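Local coordinates for probable leucine/isoleucine/valine-binding protein (Rhodopirellula baltica, PDB 4KV7) that probably binds branched-chain amino acids or related small ligands in the periplasm, at residues A[20-25]-A[90-95]; A[254-259]-A[363-368]. The protein carries 1 engineered substitution. One frame throughout, in Å; residues are numbered along the deposited sequence.

Contact 1 of 2, residues A[20-25]-A[90-95]; sequences FGMSTA and VGNVGT. With FMT (formic acid), chain B.
Val-90 N gives a backbone hydrogen bond to Gly-21 O (2.8 Å), and from this pair the strand 20-24 and the chain 90-93 advance side by side, their end-to-end directions only 2° apart. The pairing belongs to the central parallel sheet of an alpha/beta lobe in the periplasmic-binding-protein fold; strand 57-65 bonds to the other edge of the same strand. Backbone pairing stops at Gly-91, whose positive phi turns the chain, and side chains take over. Asn-92 OD1 acts as a substitute for a strand carbonyl, accepting Ser-23 N at 2.9 Å, although the donor sits 52° above the amide's carbonyl plane. Ser-23 OG is held instead by Asp-66 and Asn-76. One residue on, Thr-24 OG1 accepts Val-93 N (3.1 Å), while a water joins this hydroxyl to Gly-91 O, 2.7 Å from the water oxygen.

Selenomethionine Met-22 sends CG anti to its backbone N, then bends at chi3 (-71°), which brings CE to 3.3 Å from Val-90 O. Gly-91 CA lies 4.5 Å from the same Met-22 CE. Leu-61 and the helix 31-50 residues Arg-38 and Ile-41 also touch Met-22.

Past Gly-94, the N-cap residue of helix 95-107, lies a formic acid molecule, probably from the crystallisation liquor, which Tyr-68 and Tyr-138 also bind. Its O2 accepts Thr-95 N at 2.8 Å, and its O1 takes the hydroxyl proton of Thr-95 OG1 at 2.6 Å.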
loop_
_atom_site.group_PDB
_atom_site.type_symbol
_atom_site.label_atom_id
_atom_site.label_comp_id
_atom_site.label_asym_id
_atom_site.label_seq_id
_atom_site.Cartn_x
_atom_site.Cartn_y
_atom_site.Cartn_z
ATOM N N PHE A 20 -12.893 9.918 11.697
ATOM C CA PHE A 20 -12.530 9.091 10.557
ATOM C C PHE A 20 -12.339 7.658 11.023
ATOM O O PHE A 20 -11.895 7.424 12.145
ATOM C CB PHE A 20 -11.276 9.655 9.896
ATOM C CG PHE A 20 -11.510 11.003 9.300
ATOM C CD1 PHE A 20 -12.202 11.120 8.104
ATOM C CD2 PHE A 20 -11.140 12.156 9.973
ATOM C CE1 PHE A 20 -12.470 12.354 7.559
ATOM C CE2 PHE A 20 -11.408 13.403 9.432
ATOM C CZ PHE A 20 -12.078 13.504 8.224
ATOM N N GLY A 21 -12.696 6.696 10.179
ATOM C CA GLY A 21 -12.590 5.301 10.561
ATOM C C GLY A 21 -11.530 4.551 9.786
ATOM O O GLY A 21 -11.095 4.980 8.718
HETATM N N MSE A 22 -11.117 3.416 10.334
HETATM C CA MSE A 22 -10.154 2.533 9.696
HETATM C C MSE A 22 -10.386 1.129 10.223
HETATM O O MSE A 22 -10.582 0.949 11.425
HETATM C CB MSE A 22 -8.736 3.014 10.026
HETATM C CG MSE A 22 -7.586 2.150 9.487
HETATM SE SE MSE A 22 -5.791 2.660 10.182
HETATM C CE MSE A 22 -5.620 4.328 9.204
ATOM N N SER A 23 -10.421 0.148 9.321
ATOM C CA SER A 23 -10.385 -1.265 9.702
ATOM C C SER A 23 -9.114 -1.815 9.097
ATOM O O SER A 23 -8.890 -1.664 7.903
ATOM C CB SER A 23 -11.592 -2.012 9.151
ATOM O OG SER A 23 -11.586 -3.363 9.575
ATOM N N THR A 24 -8.253 -2.420 9.904
ATOM C CA THR A 24 -6.943 -2.771 9.395
ATOM C C THR A 24 -6.220 -3.780 10.263
ATOM O O THR A 24 -6.652 -4.101 11.361
ATOM C CB THR A 24 -6.093 -1.504 9.235
ATOM O OG1 THR A 24 -5.096 -1.743 8.238
ATOM C CG2 THR A 24 -5.447 -1.066 10.561
ATOM N N ALA A 25 -5.101 -4.275 9.751
ATOM C CA ALA A 25 -4.316 -5.280 10.455
ATOM C C ALA A 25 -3.482 -4.620 11.549
ATOM O O ALA A 25 -2.392 -4.103 11.292
ATOM C CB ALA A 25 -3.421 -6.022 9.472
ATOM N N VAL A 90 -10.481 5.464 6.029
ATOM C CA VAL A 90 -9.207 5.892 5.460
ATOM C C VAL A 90 -8.087 4.897 5.724
ATOM O O VAL A 90 -7.895 4.411 6.843
ATOM C CB VAL A 90 -8.789 7.295 5.977
ATOM C CG1 VAL A 90 -9.890 8.305 5.711
ATOM C CG2 VAL A 90 -8.458 7.270 7.461
ATOM N N GLY A 91 -7.351 4.576 4.667
ATOM C CA GLY A 91 -6.126 3.814 4.802
ATOM C C GLY A 91 -6.206 2.332 5.117
ATOM O O GLY A 91 -5.189 1.754 5.485
ATOM N N ASN A 92 -7.378 1.712 4.975
ATOM C CA ASN A 92 -7.506 0.288 5.307
ATOM C C ASN A 92 -6.495 -0.550 4.532
ATOM O O ASN A 92 -6.327 -0.359 3.329
ATOM C CB ASN A 92 -8.872 -0.255 4.903
ATOM C CG ASN A 92 -10.000 0.182 5.812
ATOM O OD1 ASN A 92 -9.868 1.069 6.672
ATOM N ND2 ASN A 92 -11.150 -0.455 5.612
ATOM N N VAL A 93 -5.856 -1.498 5.191
ATOM C CA VAL A 93 -4.939 -2.420 4.526
ATOM C C VAL A 93 -5.661 -3.581 3.843
ATOM O O VAL A 93 -6.441 -4.291 4.479
ATOM C CB VAL A 93 -3.935 -2.992 5.563
ATOM C CG1 VAL A 93 -3.227 -4.239 5.051
ATOM C CG2 VAL A 93 -2.932 -1.926 5.952
ATOM N N GLY A 94 -5.378 -3.776 2.556
ATOM C CA GLY A 94 -5.602 -5.061 1.918
ATOM C C GLY A 94 -6.671 -5.153 0.850
ATOM O O GLY A 94 -7.624 -4.377 0.814
ATOM N N THR A 95 -6.499 -6.146 -0.016
ATOM C CA THR A 95 -7.406 -6.395 -1.130
ATOM C C THR A 95 -8.631 -7.246 -0.768
ATOM O O THR A 95 -9.757 -6.792 -0.971
ATOM C CB THR A 95 -6.632 -6.974 -2.336
ATOM O OG1 THR A 95 -5.662 -6.010 -2.779
ATOM C CG2 THR A 95 -7.568 -7.338 -3.472
HETATM C C FMT B . -3.199 -6.777 -0.556
HETATM O O1 FMT B . -3.459 -5.920 -1.413
HETATM O O2 FMT B . -4.036 -7.444 0.066
HETATM O O HOH W 1 -4.294 0.805 7.849
#

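Contact 2 of 2, residues A[254-259]-A[363-368]; sequences DALQRS and VLIGAD
Gln-257 reaches from its helix across Ile-365 to the turn that follows the strand. CB starts 4.1 Å from Ile-365 CG2, and with CG anti to the backbone N (chi1 178°) and chi2 also extended, the chain slides past the isoleucine in the opposite sense. CG stands 3.9 Å from Ile-365 CG2, and CD closes to 3.5 Å from that same methyl. At the tip, OE1 lies 3.9 Å from Ile-365 CG2, while NE2 rests 3.4 Å from that methyl and is hydrogen-bonded to Ser-369 O. This is helix-on-sheet packing in an alpha/beta lobe: helix 253-260 lies against strand 361-365, which pairs antiparallel with strand 268-271 in a mixed sheet. NE2 also donates to a water 3.0 Å away, and that water lies 2.7 Å from Gly-366 O, a bond in which it would be the donor. Shortening this side chain to an alanine is likely to leave Ser-369 O and the water without their NE2 donor and open a gap over part of the Ile-365 CG2 methyl. One residue earlier, Leu-256 meets the other branch of Ile-365, CD2 to CD1 at 4.3 Å, with Cys-229 and Ser-230 of helix 226-238 also touching the leucine.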
loop_
_atom_site.group_PDB
_atom_site.type_symbol
_atom_site.label_atom_id
_atom_site.label_comp_id
_atom_site.label_asym_id
_atom_site.label_seq_id
_atom_site.Cartn_x
_atom_site.Cartn_y
_atom_site.Cartn_z
ATOM N N ASP A 254 10.397 -2.637 4.544
ATOM C CA ASP A 254 11.119 -2.407 5.787
ATOM C C ASP A 254 11.013 -3.611 6.717
ATOM O O ASP A 254 12.008 -4.057 7.284
ATOM C CB ASP A 254 10.635 -1.119 6.440
ATOM C CG ASP A 254 10.897 0.087 5.563
ATOM O OD1 ASP A 254 12.084 0.414 5.376
ATOM O OD2 ASP A 254 9.923 0.693 5.054
ATOM N N ALA A 255 9.815 -4.167 6.827
ATOM C CA ALA A 255 9.629 -5.375 7.626
ATOM C C ALA A 255 10.367 -6.569 7.018
ATOM O O ALA A 255 10.913 -7.414 7.738
ATOM C CB ALA A 255 8.164 -5.689 7.782
ATOM N N LEU A 256 10.382 -6.642 5.696
ATOM C CA LEU A 256 11.074 -7.715 5.005
ATOM C C LEU A 256 12.569 -7.672 5.294
ATOM O O LEU A 256 13.188 -8.697 5.608
ATOM C CB LEU A 256 10.828 -7.580 3.505
ATOM C CG LEU A 256 11.460 -8.645 2.611
ATOM C CD1 LEU A 256 10.755 -9.988 2.754
ATOM C CD2 LEU A 256 11.436 -8.191 1.167
ATOM N N GLN A 257 13.157 -6.480 5.224
ATOM C CA GLN A 257 14.582 -6.325 5.482
ATOM C C GLN A 257 14.921 -6.670 6.929
ATOM O O GLN A 257 15.941 -7.305 7.202
ATOM C CB GLN A 257 15.057 -4.909 5.142
ATOM C CG GLN A 257 16.541 -4.706 5.439
ATOM C CD GLN A 257 17.107 -3.436 4.839
ATOM O OE1 GLN A 257 16.394 -2.448 4.656
ATOM N NE2 GLN A 257 18.401 -3.457 4.525
ATOM N N ARG A 258 14.065 -6.259 7.860
ATOM C CA ARG A 258 14.278 -6.537 9.274
ATOM C C ARG A 258 14.267 -8.041 9.538
ATOM O O ARG A 258 15.070 -8.545 10.320
ATOM C CB ARG A 258 13.211 -5.831 10.118
ATOM C CG ARG A 258 13.368 -5.931 11.620
ATOM C CD ARG A 258 12.217 -5.193 12.308
ATOM N NE ARG A 258 11.687 -4.122 11.461
ATOM C CZ ARG A 258 10.418 -4.024 11.069
ATOM N NH1 ARG A 258 9.526 -4.930 11.452
ATOM N NH2 ARG A 258 10.040 -3.017 10.296
ATOM N N SER A 259 13.362 -8.759 8.885
ATOM C CA SER A 259 13.255 -10.198 9.087
ATOM C C SER A 259 14.429 -10.955 8.476
ATOM O O SER A 259 14.945 -11.901 9.073
ATOM C CB SER A 259 11.941 -10.718 8.498
ATOM O OG SER A 259 11.874 -12.131 8.633
ATOM N N VAL A 363 13.138 0.500 -5.219
ATOM C CA VAL A 363 14.271 0.603 -4.318
ATOM C C VAL A 363 15.050 -0.698 -4.324
ATOM O O VAL A 363 14.493 -1.769 -4.578
ATOM C CB VAL A 363 13.868 0.988 -2.865
ATOM C CG1 VAL A 363 13.053 2.283 -2.852
ATOM C CG2 VAL A 363 13.123 -0.144 -2.162
ATOM N N LEU A 364 16.345 -0.575 -4.065
ATOM C CA LEU A 364 17.228 -1.715 -3.925
ATOM C C LEU A 364 17.589 -1.857 -2.455
ATOM O O LEU A 364 18.106 -0.922 -1.833
ATOM C CB LEU A 364 18.494 -1.495 -4.752
ATOM C CG LEU A 364 19.561 -2.586 -4.641
ATOM C CD1 LEU A 364 19.040 -3.924 -5.168
ATOM C CD2 LEU A 364 20.849 -2.183 -5.356
ATOM N N ILE A 365 17.299 -3.021 -1.887
ATOM C CA ILE A 365 17.632 -3.274 -0.498
ATOM C C ILE A 365 19.089 -3.702 -0.414
ATOM O O ILE A 365 19.522 -4.600 -1.137
ATOM C CB ILE A 365 16.720 -4.354 0.107
ATOM C CG1 ILE A 365 15.254 -3.929 -0.005
ATOM C CG2 ILE A 365 17.106 -4.623 1.558
ATOM C CD1 ILE A 365 14.265 -4.973 0.496
ATOM N N GLY A 366 19.846 -3.052 0.464
ATOM C CA GLY A 366 21.256 -3.343 0.626
ATOM C C GLY A 366 21.517 -4.043 1.942
ATOM O O GLY A 366 20.633 -4.703 2.486
ATOM N N ALA A 367 22.738 -3.900 2.450
ATOM C CA ALA A 367 23.139 -4.525 3.706
ATOM C C ALA A 367 22.379 -3.980 4.917
ATOM O O ALA A 367 21.913 -4.747 5.762
ATOM C CB ALA A 367 24.651 -4.373 3.915
ATOM N N ASP A 368 22.255 -2.658 4.991
ATOM C CA ASP A 368 21.763 -2.004 6.197
ATOM C C ASP A 368 20.567 -1.091 5.944
ATOM O O ASP A 368 19.912 -0.643 6.888
ATOM C CB ASP A 368 22.885 -1.177 6.827
ATOM C CG ASP A 368 24.104 -2.009 7.171
ATOM O OD1 ASP A 368 23.966 -2.973 7.950
ATOM O OD2 ASP A 368 25.201 -1.699 6.656
HETATM O O HOH W 2 19.489 -6.235 4.429
#

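Overall arrangement
From the N terminus, strand 16-24 enters first, and contact 1 closes after 64 intervening residues, when the chain returns through strand 89-90 toward helix 95-107. Contact 2 opens much later, at helix 253-260, and closes across 103 residues at the end of strand 361-365. The two are therefore in series, neither nested nor crossed. They belong to different sheets, contact 1 to the parallel strands near the N terminus and contact 2 to the mixed sheet that takes in strands near the C terminus. Their centres are 25 Å apart, on opposite sides of the chain's centre, with nearest atoms about 11 Å apart. Val-93 in contact 1 nevertheless touches Phe-250, in the loop leading to the helix of contact 2.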